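Local coordinates for splicing factor U2AF 35 kDa subunit (Homo sapiens, PDB 1JMT), which pairs with the large U2AF subunit in a heterodimer that helps select the 3' splice site and recruit U2 snRNP to the branch point, at residues 7-12 and 96-101. The protein carries 1 engineered substitution. Sequence-based numbering, arbitrary orientation.
Sequences LNIYRN and QPIHAE
L7 donates its backbone N-H to the carbonyl O of H99, 3.0 Å from L7 N to H99 O and almost straight at 169°. The L7 side chain then climbs over the same carbonyl. Its CB lies 4.1 Å from the CB of H99. CG, set beside its own backbone N (chi1 -50°), comes close to H99 O, 3.6 Å away. CD1 ends 3.8 Å from OE1 of E101. E101 reaches that methyl as an extended chain, its CG anti to the backbone N (chi1 170°). The segments belong to adjacent antiparallel strands, 3-11 and 96-102, with 3-11 the middle strand of the sheet of this RNA recognition motif. A second direct bond does not follow: a water takes its place, giving a hydrogen to L7 O at 2.9 Å and accepting one from H99 N. Beyond it the chain turns a corner at N8, and I9 and Y10 form a classic beta bulge opposite G69 of strand 68-75. Past the corner the backbones lie farther apart, yet I9 CD1 still touches I98 CG1, loosely, at 4.4 Å, with F93 packing against both isoleucines. On the bound peptide, a basic side chain hydrogen-bonds I98 O and a polar one H99 NE2.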
loop_
_atom_site.group_PDB
_atom_site.type_symbol
_atom_site.label_atom_id
_atom_site.label_comp_id
_atom_site.label_asym_id
_atom_site.label_seq_id
_atom_site.Cartn_x
_atom_site.Cartn_y
_atom_site.Cartn_z
ATOM N N LEU A 7 -3.354 2.458 4.690
ATOM C CA LEU A 7 -4.544 3.205 4.314
ATOM C C LEU A 7 -4.569 3.891 2.958
ATOM O O LEU A 7 -3.692 4.696 2.624
ATOM C CB LEU A 7 -4.867 4.221 5.416
ATOM C CG LEU A 7 -4.900 3.593 6.819
ATOM C CD1 LEU A 7 -5.121 4.667 7.868
ATOM C CD2 LEU A 7 -5.999 2.540 6.888
ATOM N N ASN A 8 -5.596 3.546 2.188
ATOM C CA ASN A 8 -5.830 4.100 0.867
ATOM C C ASN A 8 -4.581 4.111 0.005
ATOM O O ASN A 8 -4.381 5.011 -0.804
ATOM C CB ASN A 8 -6.374 5.523 0.997
ATOM C CG ASN A 8 -7.747 5.571 1.647
ATOM O OD1 ASN A 8 -8.262 6.648 1.930
ATOM N ND2 ASN A 8 -8.349 4.405 1.879
ATOM N N ILE A 9 -3.742 3.101 0.166
ATOM C CA ILE A 9 -2.519 3.041 -0.609
ATOM C C ILE A 9 -2.769 2.604 -2.060
ATOM O O ILE A 9 -2.036 2.999 -2.961
ATOM C CB ILE A 9 -1.504 2.097 0.063
ATOM C CG1 ILE A 9 -0.111 2.333 -0.530
ATOM C CG2 ILE A 9 -1.970 0.646 -0.087
ATOM C CD1 ILE A 9 1.005 1.698 0.266
ATOM N N TYR A 10 -3.814 1.810 -2.285
ATOM C CA TYR A 10 -4.118 1.340 -3.629
ATOM C C TYR A 10 -5.001 2.317 -4.390
ATOM O O TYR A 10 -6.200 2.405 -4.141
ATOM C CB TYR A 10 -4.811 -0.021 -3.585
ATOM C CG TYR A 10 -4.994 -0.643 -4.953
ATOM C CD1 TYR A 10 -3.894 -0.926 -5.761
ATOM C CD2 TYR A 10 -6.261 -0.941 -5.445
ATOM C CE1 TYR A 10 -4.050 -1.488 -7.025
ATOM C CE2 TYR A 10 -6.432 -1.503 -6.710
ATOM C CZ TYR A 10 -5.321 -1.775 -7.494
ATOM O OH TYR A 10 -5.482 -2.334 -8.745
ATOM N N ARG A 11 -4.398 3.044 -5.323
ATOM C CA ARG A 11 -5.121 4.018 -6.133
ATOM C C ARG A 11 -5.339 3.529 -7.550
ATOM O O ARG A 11 -4.590 2.689 -8.047
ATOM C CB ARG A 11 -4.365 5.351 -6.161
ATOM C CG ARG A 11 -4.600 6.248 -4.962
ATOM C CD ARG A 11 -5.472 5.599 -3.902
ATOM N NE ARG A 11 -5.904 6.557 -2.893
ATOM C CZ ARG A 11 -5.079 7.375 -2.246
ATOM N NH1 ARG A 11 -3.771 7.361 -2.494
ATOM N NH2 ARG A 11 -5.558 8.215 -1.343
ATOM N N ASN A 12 -6.368 4.064 -8.198
ATOM C CA ASN A 12 -6.674 3.673 -9.565
ATOM C C ASN A 12 -7.740 4.557 -10.235
ATOM O O ASN A 12 -8.853 4.102 -10.489
ATOM C CB ASN A 12 -7.121 2.209 -9.576
ATOM C CG ASN A 12 -6.977 1.568 -10.936
ATOM O OD1 ASN A 12 -6.366 2.134 -11.841
ATOM N ND2 ASN A 12 -7.520 0.367 -11.083
ATOM N N GLN A 96 3.319 9.453 -2.557
ATOM C CA GLN A 96 2.530 9.798 -1.379
ATOM C C GLN A 96 3.175 9.182 -0.153
ATOM O O GLN A 96 3.862 8.174 -0.245
ATOM C CB GLN A 96 1.107 9.253 -1.490
ATOM C CG GLN A 96 0.259 9.845 -2.591
ATOM C CD GLN A 96 0.041 11.333 -2.418
ATOM O OE1 GLN A 96 -0.182 11.819 -1.305
ATOM N NE2 GLN A 96 0.095 12.066 -3.521
ATOM N N PRO A 97 2.993 9.806 1.015
ATOM C CA PRO A 97 3.597 9.215 2.208
ATOM C C PRO A 97 2.703 8.025 2.570
ATOM O O PRO A 97 1.518 8.028 2.245
ATOM C CB PRO A 97 3.487 10.335 3.227
ATOM C CG PRO A 97 2.171 10.964 2.857
ATOM C CD PRO A 97 2.268 11.043 1.346
ATOM N N ILE A 98 3.257 7.005 3.208
ATOM C CA ILE A 98 2.438 5.861 3.597
ATOM C C ILE A 98 1.777 6.180 4.924
ATOM O O ILE A 98 2.353 6.885 5.754
ATOM C CB ILE A 98 3.285 4.595 3.802
ATOM C CG1 ILE A 98 3.874 4.147 2.465
ATOM C CG2 ILE A 98 2.428 3.490 4.456
ATOM C CD1 ILE A 98 4.838 2.968 2.568
ATOM N N HIS A 99 0.565 5.674 5.114
ATOM C CA HIS A 99 -0.166 5.853 6.371
ATOM C C HIS A 99 -0.383 4.435 6.897
ATOM O O HIS A 99 -1.342 3.765 6.515
ATOM C CB HIS A 99 -1.508 6.543 6.115
ATOM C CG HIS A 99 -1.391 8.010 5.839
ATOM N ND1 HIS A 99 -1.334 8.956 6.843
ATOM C CD2 HIS A 99 -1.308 8.696 4.676
ATOM C CE1 HIS A 99 -1.226 10.157 6.307
ATOM N NE2 HIS A 99 -1.208 10.028 4.993
ATOM N N ALA A 100 0.542 3.976 7.735
ATOM C CA ALA A 100 0.494 2.631 8.293
ATOM C C ALA A 100 -0.133 2.647 9.675
ATOM O O ALA A 100 -0.052 3.642 10.393
ATOM C CB ALA A 100 1.885 2.045 8.359
ATOM N N GLU A 101 -0.725 1.525 10.060
ATOM C CA GLU A 101 -1.410 1.451 11.338
ATOM C C GLU A 101 -1.709 0.010 11.749
ATOM O O GLU A 101 -2.149 -0.798 10.934
ATOM C CB GLU A 101 -2.700 2.258 11.185
ATOM C CG GLU A 101 -3.722 2.182 12.278
ATOM C CD GLU A 101 -4.969 2.971 11.902
ATOM O OE1 GLU A 101 -4.846 4.189 11.651
ATOM O OE2 GLU A 101 -6.064 2.376 11.842
HETATM O O HOH W 1 -0.843 4.536 2.833
#